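Long-range contacts in inosine-uridine preferring nucleoside hydrolase (Gardnerella vaginalis 315-A, PDB 6BA1), which belongs to the nucleoside hydrolase family, alpha/beta proteins built round a largely parallel beta sheet, and carries a bound calcium ion: residues D12-Y23 with L246-V256; G34-E45 with V63-A72. All blocks are in the same frame, centred on the assembly; numbering follows the deposited sequence.

Interaction 1 of 2, residues D12-Y23 with L246-V256. With CA (calcium ion), chain S.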
loop_
_atom_site.group_PDB
_atom_site.type_symbol
_atom_site.label_atom_id
_atom_site.label_comp_id
_atom_site.label_asym_id
_atom_site.label_seq_id
_atom_site.Cartn_x
_atom_site.Cartn_y
_atom_site.Cartn_z
ATOM N N ASP A 12 9.946 -2.518 23.715
ATOM C CA ASP A 12 11.250 -3.186 23.660
ATOM C C ASP A 12 12.329 -2.129 23.897
ATOM O O ASP A 12 13.071 -1.764 22.999
ATOM C CB ASP A 12 11.448 -3.974 22.337
ATOM C CG ASP A 12 11.360 -3.105 21.047
ATOM O OD1 ASP A 12 10.769 -2.001 21.030
ATOM O OD2 ASP A 12 11.885 -3.563 20.011
ATOM N N THR A 13 12.411 -1.664 25.141
ATOM C CA THR A 13 13.097 -0.413 25.478
ATOM C C THR A 13 14.639 -0.518 25.459
ATOM O O THR A 13 15.193 -1.123 26.364
ATOM C CB THR A 13 12.637 0.078 26.870
ATOM O OG1 THR A 13 11.263 -0.269 27.084
ATOM C CG2 THR A 13 12.814 1.581 26.982
ATOM N N GLY A 14 15.361 0.032 24.474
ATOM C CA GLY A 14 14.852 0.718 23.269
ATOM C C GLY A 14 15.041 2.222 23.316
ATOM O O GLY A 14 14.550 2.874 24.232
ATOM N N VAL A 15 15.726 2.777 22.317
ATOM C CA VAL A 15 16.065 4.206 22.285
ATOM C C VAL A 15 14.854 5.051 21.919
ATOM O O VAL A 15 14.460 5.938 22.679
ATOM C CB VAL A 15 17.228 4.538 21.327
ATOM C CG1 VAL A 15 17.520 6.036 21.318
ATOM C CG2 VAL A 15 18.480 3.756 21.715
ATOM N N ASP A 16 14.283 4.781 20.748
ATOM C CA ASP A 16 13.022 5.428 20.350
ATOM C C ASP A 16 11.884 5.073 21.316
ATOM O O ASP A 16 10.983 5.882 21.539
ATOM C CB ASP A 16 12.625 5.171 18.861
ATOM C CG ASP A 16 12.915 3.755 18.377
ATOM O OD1 ASP A 16 12.514 2.769 19.037
ATOM O OD2 ASP A 16 13.556 3.625 17.311
ATOM N N ASP A 17 11.956 3.887 21.912
ATOM C CA ASP A 17 10.979 3.467 22.914
ATOM C C ASP A 17 10.962 4.369 24.160
ATOM O O ASP A 17 9.884 4.641 24.688
ATOM C CB ASP A 17 11.190 2.000 23.293
ATOM C CG ASP A 17 10.878 1.046 22.135
ATOM O OD1 ASP A 17 11.713 0.880 21.219
ATOM O OD2 ASP A 17 9.777 0.461 22.128
ATOM N N THR A 18 12.120 4.861 24.612
ATOM C CA THR A 18 12.138 5.811 25.747
ATOM C C THR A 18 11.660 7.195 25.346
ATOM O O THR A 18 11.148 7.943 26.189
ATOM C CB THR A 18 13.509 6.009 26.417
ATOM O OG1 THR A 18 14.374 6.751 25.552
ATOM C CG2 THR A 18 14.124 4.695 26.814
ATOM N N LEU A 19 11.867 7.552 24.080
ATOM C CA LEU A 19 11.326 8.794 23.550
ATOM C C LEU A 19 9.799 8.733 23.532
ATOM O O LEU A 19 9.138 9.755 23.718
ATOM C CB LEU A 19 11.896 9.092 22.161
ATOM C CG LEU A 19 13.409 9.318 22.074
ATOM C CD1 LEU A 19 13.815 9.589 20.636
ATOM C CD2 LEU A 19 13.850 10.458 22.984
ATOM N N ALA A 20 9.252 7.529 23.336
ATOM C CA ALA A 20 7.810 7.291 23.478
ATOM C C ALA A 20 7.340 7.451 24.926
ATOM O O ALA A 20 6.277 8.021 25.177
ATOM C CB ALA A 20 7.435 5.910 22.955
ATOM N N ILE A 21 8.132 6.935 25.864
ATOM C CA ILE A 21 7.866 7.130 27.290
ATOM C C ILE A 21 7.904 8.622 27.620
ATOM O O ILE A 21 6.989 9.142 28.252
ATOM C CB ILE A 21 8.876 6.358 28.178
ATOM C CG1 ILE A 21 8.731 4.845 27.990
ATOM C CG2 ILE A 21 8.691 6.708 29.654
ATOM C CD1 ILE A 21 9.900 4.041 28.511
ATOM N N SER A 22 8.956 9.300 27.165
ATOM C CA SER A 22 9.135 10.736 27.405
ATOM C C SER A 22 7.976 11.577 26.852
ATOM O O SER A 22 7.491 12.476 27.537
ATOM C CB SER A 22 10.458 11.211 26.809
ATOM O OG SER A 22 11.539 10.421 27.274
ATOM N N TYR A 23 7.536 11.277 25.630
ATOM C CA TYR A 23 6.378 11.954 25.024
ATOM C C TYR A 23 5.110 11.669 25.833
ATOM O O TYR A 23 4.290 12.565 26.043
ATOM C CB TYR A 23 6.188 11.517 23.551
ATOM C CG TYR A 23 5.244 12.380 22.708
ATOM C CD1 TYR A 23 5.733 13.235 21.715
ATOM C CD2 TYR A 23 3.860 12.323 22.887
ATOM C CE1 TYR A 23 4.871 14.018 20.943
ATOM C CE2 TYR A 23 3.002 13.103 22.125
ATOM C CZ TYR A 23 3.505 13.946 21.155
ATOM O OH TYR A 23 2.630 14.705 20.410
ATOM N N LEU A 246 11.936 9.246 14.144
ATOM C CA LEU A 246 11.113 9.309 15.343
ATOM C C LEU A 246 9.967 8.325 15.199
ATOM O O LEU A 246 8.810 8.708 15.009
ATOM C CB LEU A 246 10.595 10.732 15.557
ATOM C CG LEU A 246 11.669 11.805 15.725
ATOM C CD1 LEU A 246 11.022 13.179 15.846
ATOM C CD2 LEU A 246 12.569 11.483 16.922
ATOM N N HIS A 247 10.297 7.048 15.328
ATOM C CA HIS A 247 9.366 5.974 14.987
ATOM C C HIS A 247 8.311 5.783 16.084
ATOM O O HIS A 247 7.134 6.078 15.884
ATOM C CB HIS A 247 10.117 4.657 14.732
ATOM C CG HIS A 247 11.148 4.735 13.653
ATOM N ND1 HIS A 247 10.960 4.167 12.410
ATOM C CD2 HIS A 247 12.396 5.295 13.645
ATOM C CE1 HIS A 247 12.033 4.381 11.661
ATOM N NE2 HIS A 247 12.911 5.073 12.382
ATOM N N ASP A 248 8.765 5.332 17.249
ATOM C CA ASP A 248 7.880 4.930 18.339
ATOM C C ASP A 248 7.134 6.112 19.003
ATOM O O ASP A 248 5.970 5.962 19.369
ATOM C CB ASP A 248 8.653 4.107 19.388
ATOM C CG ASP A 248 9.334 2.857 18.777
ATOM O OD1 ASP A 248 9.714 2.865 17.572
ATOM O OD2 ASP A 248 9.521 1.856 19.501
ATOM N N PRO A 249 7.781 7.291 19.135
ATOM C CA PRO A 249 7.084 8.453 19.693
ATOM C C PRO A 249 5.849 8.871 18.918
ATOM O O PRO A 249 4.856 9.284 19.515
ATOM C CB PRO A 249 8.119 9.577 19.600
ATOM C CG PRO A 249 9.414 8.884 19.611
ATOM C CD PRO A 249 9.191 7.611 18.845
ATOM N N LEU A 250 5.929 8.770 17.592
ATOM C CA LEU A 250 4.844 9.201 16.728
ATOM C C LEU A 250 3.573 8.402 16.970
ATOM O O LEU A 250 2.478 8.954 16.901
ATOM C CB LEU A 250 5.268 9.110 15.264
ATOM C CG LEU A 250 4.300 9.618 14.189
ATOM C CD1 LEU A 250 3.809 11.033 14.466
ATOM C CD2 LEU A 250 5.017 9.558 12.851
ATOM N N ALA A 251 3.724 7.113 17.272
ATOM C CA ALA A 251 2.584 6.283 17.662
ATOM C C ALA A 251 1.853 6.853 18.872
ATOM O O ALA A 251 0.621 6.909 18.897
ATOM C CB ALA A 251 3.037 4.862 17.938
ATOM N N VAL A 252 2.626 7.297 19.859
ATOM C CA VAL A 252 2.068 7.910 21.068
ATOM C C VAL A 252 1.419 9.252 20.724
ATOM O O VAL A 252 0.318 9.545 21.192
ATOM C CB VAL A 252 3.137 8.089 22.169
ATOM C CG1 VAL A 252 2.541 8.768 23.393
ATOM C CG2 VAL A 252 3.738 6.741 22.554
ATOM N N ALA A 253 2.096 10.049 19.898
ATOM C CA ALA A 253 1.571 11.349 19.468
ATOM C C ALA A 253 0.213 11.243 18.777
ATOM O O ALA A 253 -0.650 12.100 18.964
ATOM C CB ALA A 253 2.575 12.043 18.558
ATOM N N VAL A 254 0.036 10.186 17.985
ATOM C CA VAL A 254 -1.224 9.923 17.275
ATOM C C VAL A 254 -2.284 9.338 18.216
ATOM O O VAL A 254 -3.491 9.531 18.000
ATOM C CB VAL A 254 -0.987 9.001 16.057
ATOM C CG1 VAL A 254 -2.297 8.564 15.399
ATOM C CG2 VAL A 254 -0.098 9.699 15.032
ATOM N N ALA A 255 -1.838 8.611 19.240
ATOM C CA ALA A 255 -2.731 8.150 20.295
ATOM C C ALA A 255 -3.378 9.331 21.023
ATOM O O ALA A 255 -4.584 9.316 21.271
ATOM C CB ALA A 255 -1.996 7.248 21.278
ATOM N N VAL A 256 -2.585 10.354 21.344
ATOM C CA VAL A 256 -3.115 11.553 22.014
ATOM C C VAL A 256 -3.881 12.452 21.042
ATOM O O VAL A 256 -4.948 12.963 21.381
ATOM C CB VAL A 256 -2.038 12.363 22.793
ATOM C CG1 VAL A 256 -1.267 11.447 23.734
ATOM C CG2 VAL A 256 -1.063 13.117 21.888
HETATM CA CA CA S . 10.823 -0.272 19.147
#

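Interaction 2 of 2, residues G34-E45 with V63-A72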
loop_
_atom_site.group_PDB
_atom_site.type_symbol
_atom_site.label_atom_id
_atom_site.label_comp_id
_atom_site.label_asym_id
_atom_site.label_seq_id
_atom_site.Cartn_x
_atom_site.Cartn_y
_atom_site.Cartn_z
ATOM N N GLY A 34 0.811 1.869 32.845
ATOM C CA GLY A 34 1.937 0.953 32.919
ATOM C C GLY A 34 2.689 0.773 31.615
ATOM O O GLY A 34 2.209 1.145 30.555
ATOM N N ILE A 35 3.883 0.210 31.725
ATOM C CA ILE A 35 4.728 -0.114 30.594
ATOM C C ILE A 35 4.837 -1.623 30.550
ATOM O O ILE A 35 5.504 -2.223 31.373
ATOM C CB ILE A 35 6.124 0.534 30.721
ATOM C CG1 ILE A 35 5.999 2.050 30.572
ATOM C CG2 ILE A 35 7.092 -0.029 29.689
ATOM C CD1 ILE A 35 7.250 2.823 30.892
ATOM N N THR A 36 4.149 -2.234 29.597
ATOM C CA THR A 36 4.337 -3.646 29.298
ATOM C C THR A 36 5.681 -3.841 28.576
ATOM O O THR A 36 5.989 -3.109 27.642
ATOM C CB THR A 36 3.189 -4.163 28.427
ATOM O OG1 THR A 36 1.982 -4.193 29.209
ATOM C CG2 THR A 36 3.509 -5.549 27.906
ATOM N N GLY A 37 6.466 -4.833 28.996
ATOM C CA GLY A 37 7.802 -5.078 28.429
ATOM C C GLY A 37 7.789 -6.187 27.393
ATOM O O GLY A 37 7.144 -7.211 27.597
ATOM N N THR A 38 8.486 -5.980 26.278
ATOM C CA THR A 38 8.654 -7.020 25.261
ATOM C C THR A 38 10.098 -6.974 24.741
ATOM O O THR A 38 10.947 -6.317 25.351
ATOM C CB THR A 38 7.569 -6.905 24.144
ATOM O OG1 THR A 38 7.483 -8.128 23.389
ATOM C CG2 THR A 38 7.843 -5.731 23.203
ATOM N N TYR A 39 10.365 -7.654 23.624
ATOM C CA TYR A 39 11.725 -7.989 23.179
ATOM C C TYR A 39 11.973 -7.446 21.774
ATOM O O TYR A 39 11.029 -7.066 21.079
ATOM C CB TYR A 39 11.900 -9.513 23.178
ATOM C CG TYR A 39 10.972 -10.209 22.195
ATOM C CD1 TYR A 39 11.403 -10.539 20.910
ATOM C CD2 TYR A 39 9.651 -10.498 22.543
ATOM C CE1 TYR A 39 10.554 -11.153 20.013
ATOM C CE2 TYR A 39 8.790 -11.113 21.646
ATOM C CZ TYR A 39 9.247 -11.438 20.383
ATOM O OH TYR A 39 8.410 -12.033 19.478
ATOM N N GLY A 40 13.235 -7.431 21.349
ATOM C CA GLY A 40 13.584 -7.036 19.976
ATOM C C GLY A 40 14.834 -6.190 19.941
ATOM O O GLY A 40 15.928 -6.696 19.657
ATOM N N ASN A 41 14.667 -4.897 20.207
ATOM C CA ASN A 41 15.790 -3.960 20.334
ATOM C C ASN A 41 16.772 -4.481 21.386
ATOM O O ASN A 41 17.990 -4.373 21.235
ATOM C CB ASN A 41 15.314 -2.551 20.745
ATOM C CG ASN A 41 14.500 -1.847 19.660
ATOM O OD1 ASN A 41 14.396 -2.318 18.534
ATOM N ND2 ASN A 41 13.927 -0.697 20.002
ATOM N N VAL A 42 16.216 -5.054 22.451
ATOM C CA VAL A 42 16.990 -5.646 23.515
ATOM C C VAL A 42 16.198 -6.799 24.144
ATOM O O VAL A 42 14.971 -6.875 23.976
ATOM C CB VAL A 42 17.353 -4.548 24.545
ATOM C CG1 VAL A 42 16.129 -4.126 25.352
ATOM C CG2 VAL A 42 18.530 -4.979 25.427
ATOM N N LEU A 43 16.911 -7.703 24.836
ATOM C CA LEU A 43 16.294 -8.830 25.564
ATOM C C LEU A 43 15.158 -8.348 26.472
ATOM O O LEU A 43 15.230 -7.253 27.036
ATOM C CB LEU A 43 17.350 -9.554 26.407
ATOM C CG LEU A 43 18.394 -10.367 25.621
ATOM C CD1 LEU A 43 19.748 -10.343 26.326
ATOM C CD2 LEU A 43 17.929 -11.803 25.373
ATOM N N MET A 44 14.112 -9.167 26.599
ATOM C CA MET A 44 12.882 -8.759 27.277
ATOM C C MET A 44 13.107 -8.153 28.669
ATOM O O MET A 44 12.537 -7.110 29.002
ATOM C CB MET A 44 11.913 -9.944 27.367
ATOM C CG MET A 44 10.585 -9.608 28.047
ATOM S SD MET A 44 10.681 -9.732 29.839
ATOM C CE MET A 44 9.249 -8.814 30.319
ATOM N N GLU A 45 13.925 -8.844 29.464
ATOM C CA GLU A 45 14.301 -8.415 30.820
ATOM C C GLU A 45 14.982 -7.050 30.821
ATOM O O GLU A 45 14.607 -6.170 31.591
ATOM C CB GLU A 45 15.243 -9.439 31.472
ATOM C CG GLU A 45 14.577 -10.749 31.880
ATOM C CD GLU A 45 13.710 -10.639 33.133
ATOM O OE1 GLU A 45 13.654 -9.551 33.769
ATOM O OE2 GLU A 45 13.080 -11.659 33.488
ATOM N N VAL A 63 4.858 4.615 37.511
ATOM C CA VAL A 63 4.639 3.809 36.314
ATOM C C VAL A 63 5.054 2.370 36.595
ATOM O O VAL A 63 6.228 2.073 36.733
ATOM C CB VAL A 63 5.404 4.373 35.098
ATOM C CG1 VAL A 63 5.273 3.446 33.894
ATOM C CG2 VAL A 63 4.905 5.771 34.756
ATOM N N LYS A 64 4.070 1.487 36.664
ATOM C CA LYS A 64 4.264 0.092 37.034
ATOM C C LYS A 64 4.633 -0.695 35.784
ATOM O O LYS A 64 3.878 -0.708 34.808
ATOM C CB LYS A 64 2.995 -0.475 37.664
ATOM C CG LYS A 64 2.437 0.400 38.776
ATOM C CD LYS A 64 1.446 -0.313 39.683
ATOM C CE LYS A 64 0.379 0.644 40.260
ATOM N NZ LYS A 64 0.101 0.312 41.674
ATOM N N VAL A 65 5.793 -1.343 35.811
ATOM C CA VAL A 65 6.316 -2.071 34.654
ATOM C C VAL A 65 5.975 -3.556 34.770
ATOM O O VAL A 65 6.396 -4.220 35.711
ATOM C CB VAL A 65 7.841 -1.889 34.542
ATOM C CG1 VAL A 65 8.406 -2.694 33.382
ATOM C CG2 VAL A 65 8.173 -0.406 34.395
ATOM N N TYR A 66 5.218 -4.071 33.803
ATOM C CA TYR A 66 4.795 -5.474 33.794
ATOM C C TYR A 66 5.679 -6.285 32.855
ATOM O O TYR A 66 6.448 -5.734 32.077
ATOM C CB TYR A 66 3.318 -5.584 33.415
ATOM C CG TYR A 66 2.423 -4.852 34.389
ATOM C CD1 TYR A 66 1.772 -5.525 35.415
ATOM C CD2 TYR A 66 2.245 -3.472 34.298
ATOM C CE1 TYR A 66 0.950 -4.845 36.314
ATOM C CE2 TYR A 66 1.437 -2.785 35.188
ATOM C CZ TYR A 66 0.790 -3.470 36.193
ATOM O OH TYR A 66 -0.014 -2.777 37.072
ATOM N N LYS A 67 5.555 -7.603 32.943
ATOM C CA LYS A 67 6.486 -8.536 32.331
ATOM C C LYS A 67 5.761 -9.363 31.262
ATOM O O LYS A 67 4.968 -10.249 31.583
ATOM C CB LYS A 67 7.085 -9.436 33.429
ATOM C CG LYS A 67 8.603 -9.404 33.541
ATOM C CD LYS A 67 9.063 -9.970 34.875
ATOM C CE LYS A 67 10.570 -9.907 35.026
ATOM N NZ LYS A 67 11.040 -10.668 36.219
ATOM N N GLY A 68 6.005 -9.041 29.993
ATOM C CA GLY A 68 5.451 -9.800 28.867
ATOM C C GLY A 68 6.288 -11.016 28.499
ATOM O O GLY A 68 7.039 -11.520 29.315
ATOM N N LEU A 69 6.157 -11.461 27.251
ATOM C CA LEU A 69 6.773 -12.705 26.775
ATOM C C LEU A 69 8.165 -12.475 26.193
ATOM O O LEU A 69 8.411 -11.440 25.591
ATOM C CB LEU A 69 5.846 -13.378 25.750
ATOM C CG LEU A 69 4.520 -13.886 26.328
ATOM C CD1 LEU A 69 3.377 -13.792 25.341
ATOM C CD2 LEU A 69 4.674 -15.318 26.792
ATOM N N SER A 70 9.059 -13.450 26.375
ATOM C CA SER A 70 10.477 -13.355 25.945
ATOM C C SER A 70 10.700 -13.637 24.460
ATOM O O SER A 70 11.513 -12.956 23.826
ATOM C CB SER A 70 11.341 -14.338 26.740
ATOM O OG SER A 70 11.383 -13.991 28.107
ATOM N N HIS A 71 10.005 -14.649 23.935
ATOM C CA HIS A 71 10.197 -15.101 22.542
ATOM C C HIS A 71 8.907 -14.949 21.731
ATOM O O HIS A 71 7.846 -14.658 22.278
ATOM C CB HIS A 71 10.724 -16.559 22.493
ATOM C CG HIS A 71 9.932 -17.538 23.303
ATOM N ND1 HIS A 71 10.385 -18.051 24.500
ATOM C CD2 HIS A 71 8.722 -18.110 23.088
ATOM C CE1 HIS A 71 9.490 -18.896 24.994
ATOM N NE2 HIS A 71 8.471 -18.950 24.153
ATOM N N ALA A 72 9.027 -15.142 20.420
ATOM C CA ALA A 72 7.903 -14.992 19.491
ATOM C C ALA A 72 6.839 -16.084 19.610
ATOM O O ALA A 72 7.137 -17.212 20.011
ATOM C CB ALA A 72 8.409 -14.918 18.061
#

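Interaction 1 of 2, residues D12-Y23 with L246-V256
Asp12, Asp17 and Asp248 meet at the calcium site of the nucleoside hydrolase fold, where residues near the N-terminal ends of two adjacent helical segments come together. The ion is bound by OD1 of Asp12, OD1 of Asp17 and OD2 of Asp248 at 2.5 to 2.6 Å, with Thr130 O as a further ligand. OD2 of Asp12 accepts a hydrogen bond from Asn41 N, which leaves OD1 for the calcium ion. Aspartate suits these positions because its short side chain presents hard oxygen ligands close to the backbone, and the cation can hold together acidic groups that would probably repel one another. Asp17 and Asp248 turn their carboxylate planes 77° apart, whereas the carboxylate of Asp16 stacks on that of Asp248 with planes 25° apart. Beyond the site the helices run roughly parallel, 27° apart. Pro249 lays CG against Leu19 CB (3.6 Å), and the small Ala20 lets its CB reach Val252 CG2 (3.8 Å). The Tyr23 ring sets CD2 against Val252 CG1 at 3.8 Å, with Val256 CG2 at its edge and Pro249 O over one face. Around this buried pair, helix 218-237 covers Leu19, helix 302-319 packs on Tyr23 and Leu246, and Leu11 and Leu9 of strand 6-11 touch Asp17 and Val252.

Interaction 2 of 2, residues G34-E45 with V63-A72
Tyr39 and Met44 lean on the loop 68-72 from the chain that follows strand 34-37, while the strand itself pairs in parallel with 64-67. The Tyr39 ring lies along the loop backbone: Ser70 O stands 3.2 Å above one face, offset toward the rim, and the CA of His71 lies over the same face. With CG between its backbone N and carbonyl carbon (chi1 63°), the ring extends along the loop until OH arrives beside the small Ala72; the hydroxyl is hydrogen-bonded to Thr134. Met44 comes from the opening of helix 44-57. Its CG is anti to the backbone N (chi1 -179°) and the chain bends at chi2 (-85°), which carries CE to Gly68 N and to Lys67 CG, crossing the lysine at about a right angle. The extended Lys67 continues to Glu45, where NZ and OE2 form a long salt bridge at 3.5 Å.

Along the strands, Ile35 sets CD1 obliquely against Val63 CG1 (3.6 Å), branched side chains that fill the face covered by helix 44-57. On the other face Tyr66, stacked on Phe113, turns its ring edge to Gly34, where the lack of a side chain lets CE2 lie 4.4 Å from CA. The backbones are joined by Ile35 N to Lys64 O, Tyr66 N to Ile35 O and Gly37 N to Tyr66 O, all at 3.1 to 3.2 Å, with a weak bond from Gly68 N to Gly37 O.

The chemistry thus changes along the contact: parallel amide pairing and apolar packing join the strands, whereas beyond them the two segments meet mostly through van der Waals contacts of Tyr39 and Met44 with loop backbone. Asn135 bonds both Gly37 O and Leu69 N, and the long ion pair of Glu45 and Lys67 probably adds only modestly.

How the interactions relate
From the N terminus, strand 6-11 delivers the chain to Asp12, and helix 15-25 leads on to strand 31-37. Interaction 2 then closes a short loop, the beta-alpha-beta unit of strand 31-37, helix 44-57 and strand 64-67, the last an outermost strand of the main sheet. Interaction 1 closes a far longer loop, since helix 247-256 returns more than two hundred residues later; interaction 2 is nested inside it. Their centres lie 15 Å apart, yet the two meet directly where Asn41, in the turn after strand 31-37, reaches Asp12, so the unit that carries edge strand 64-67 is joined to the metal centre.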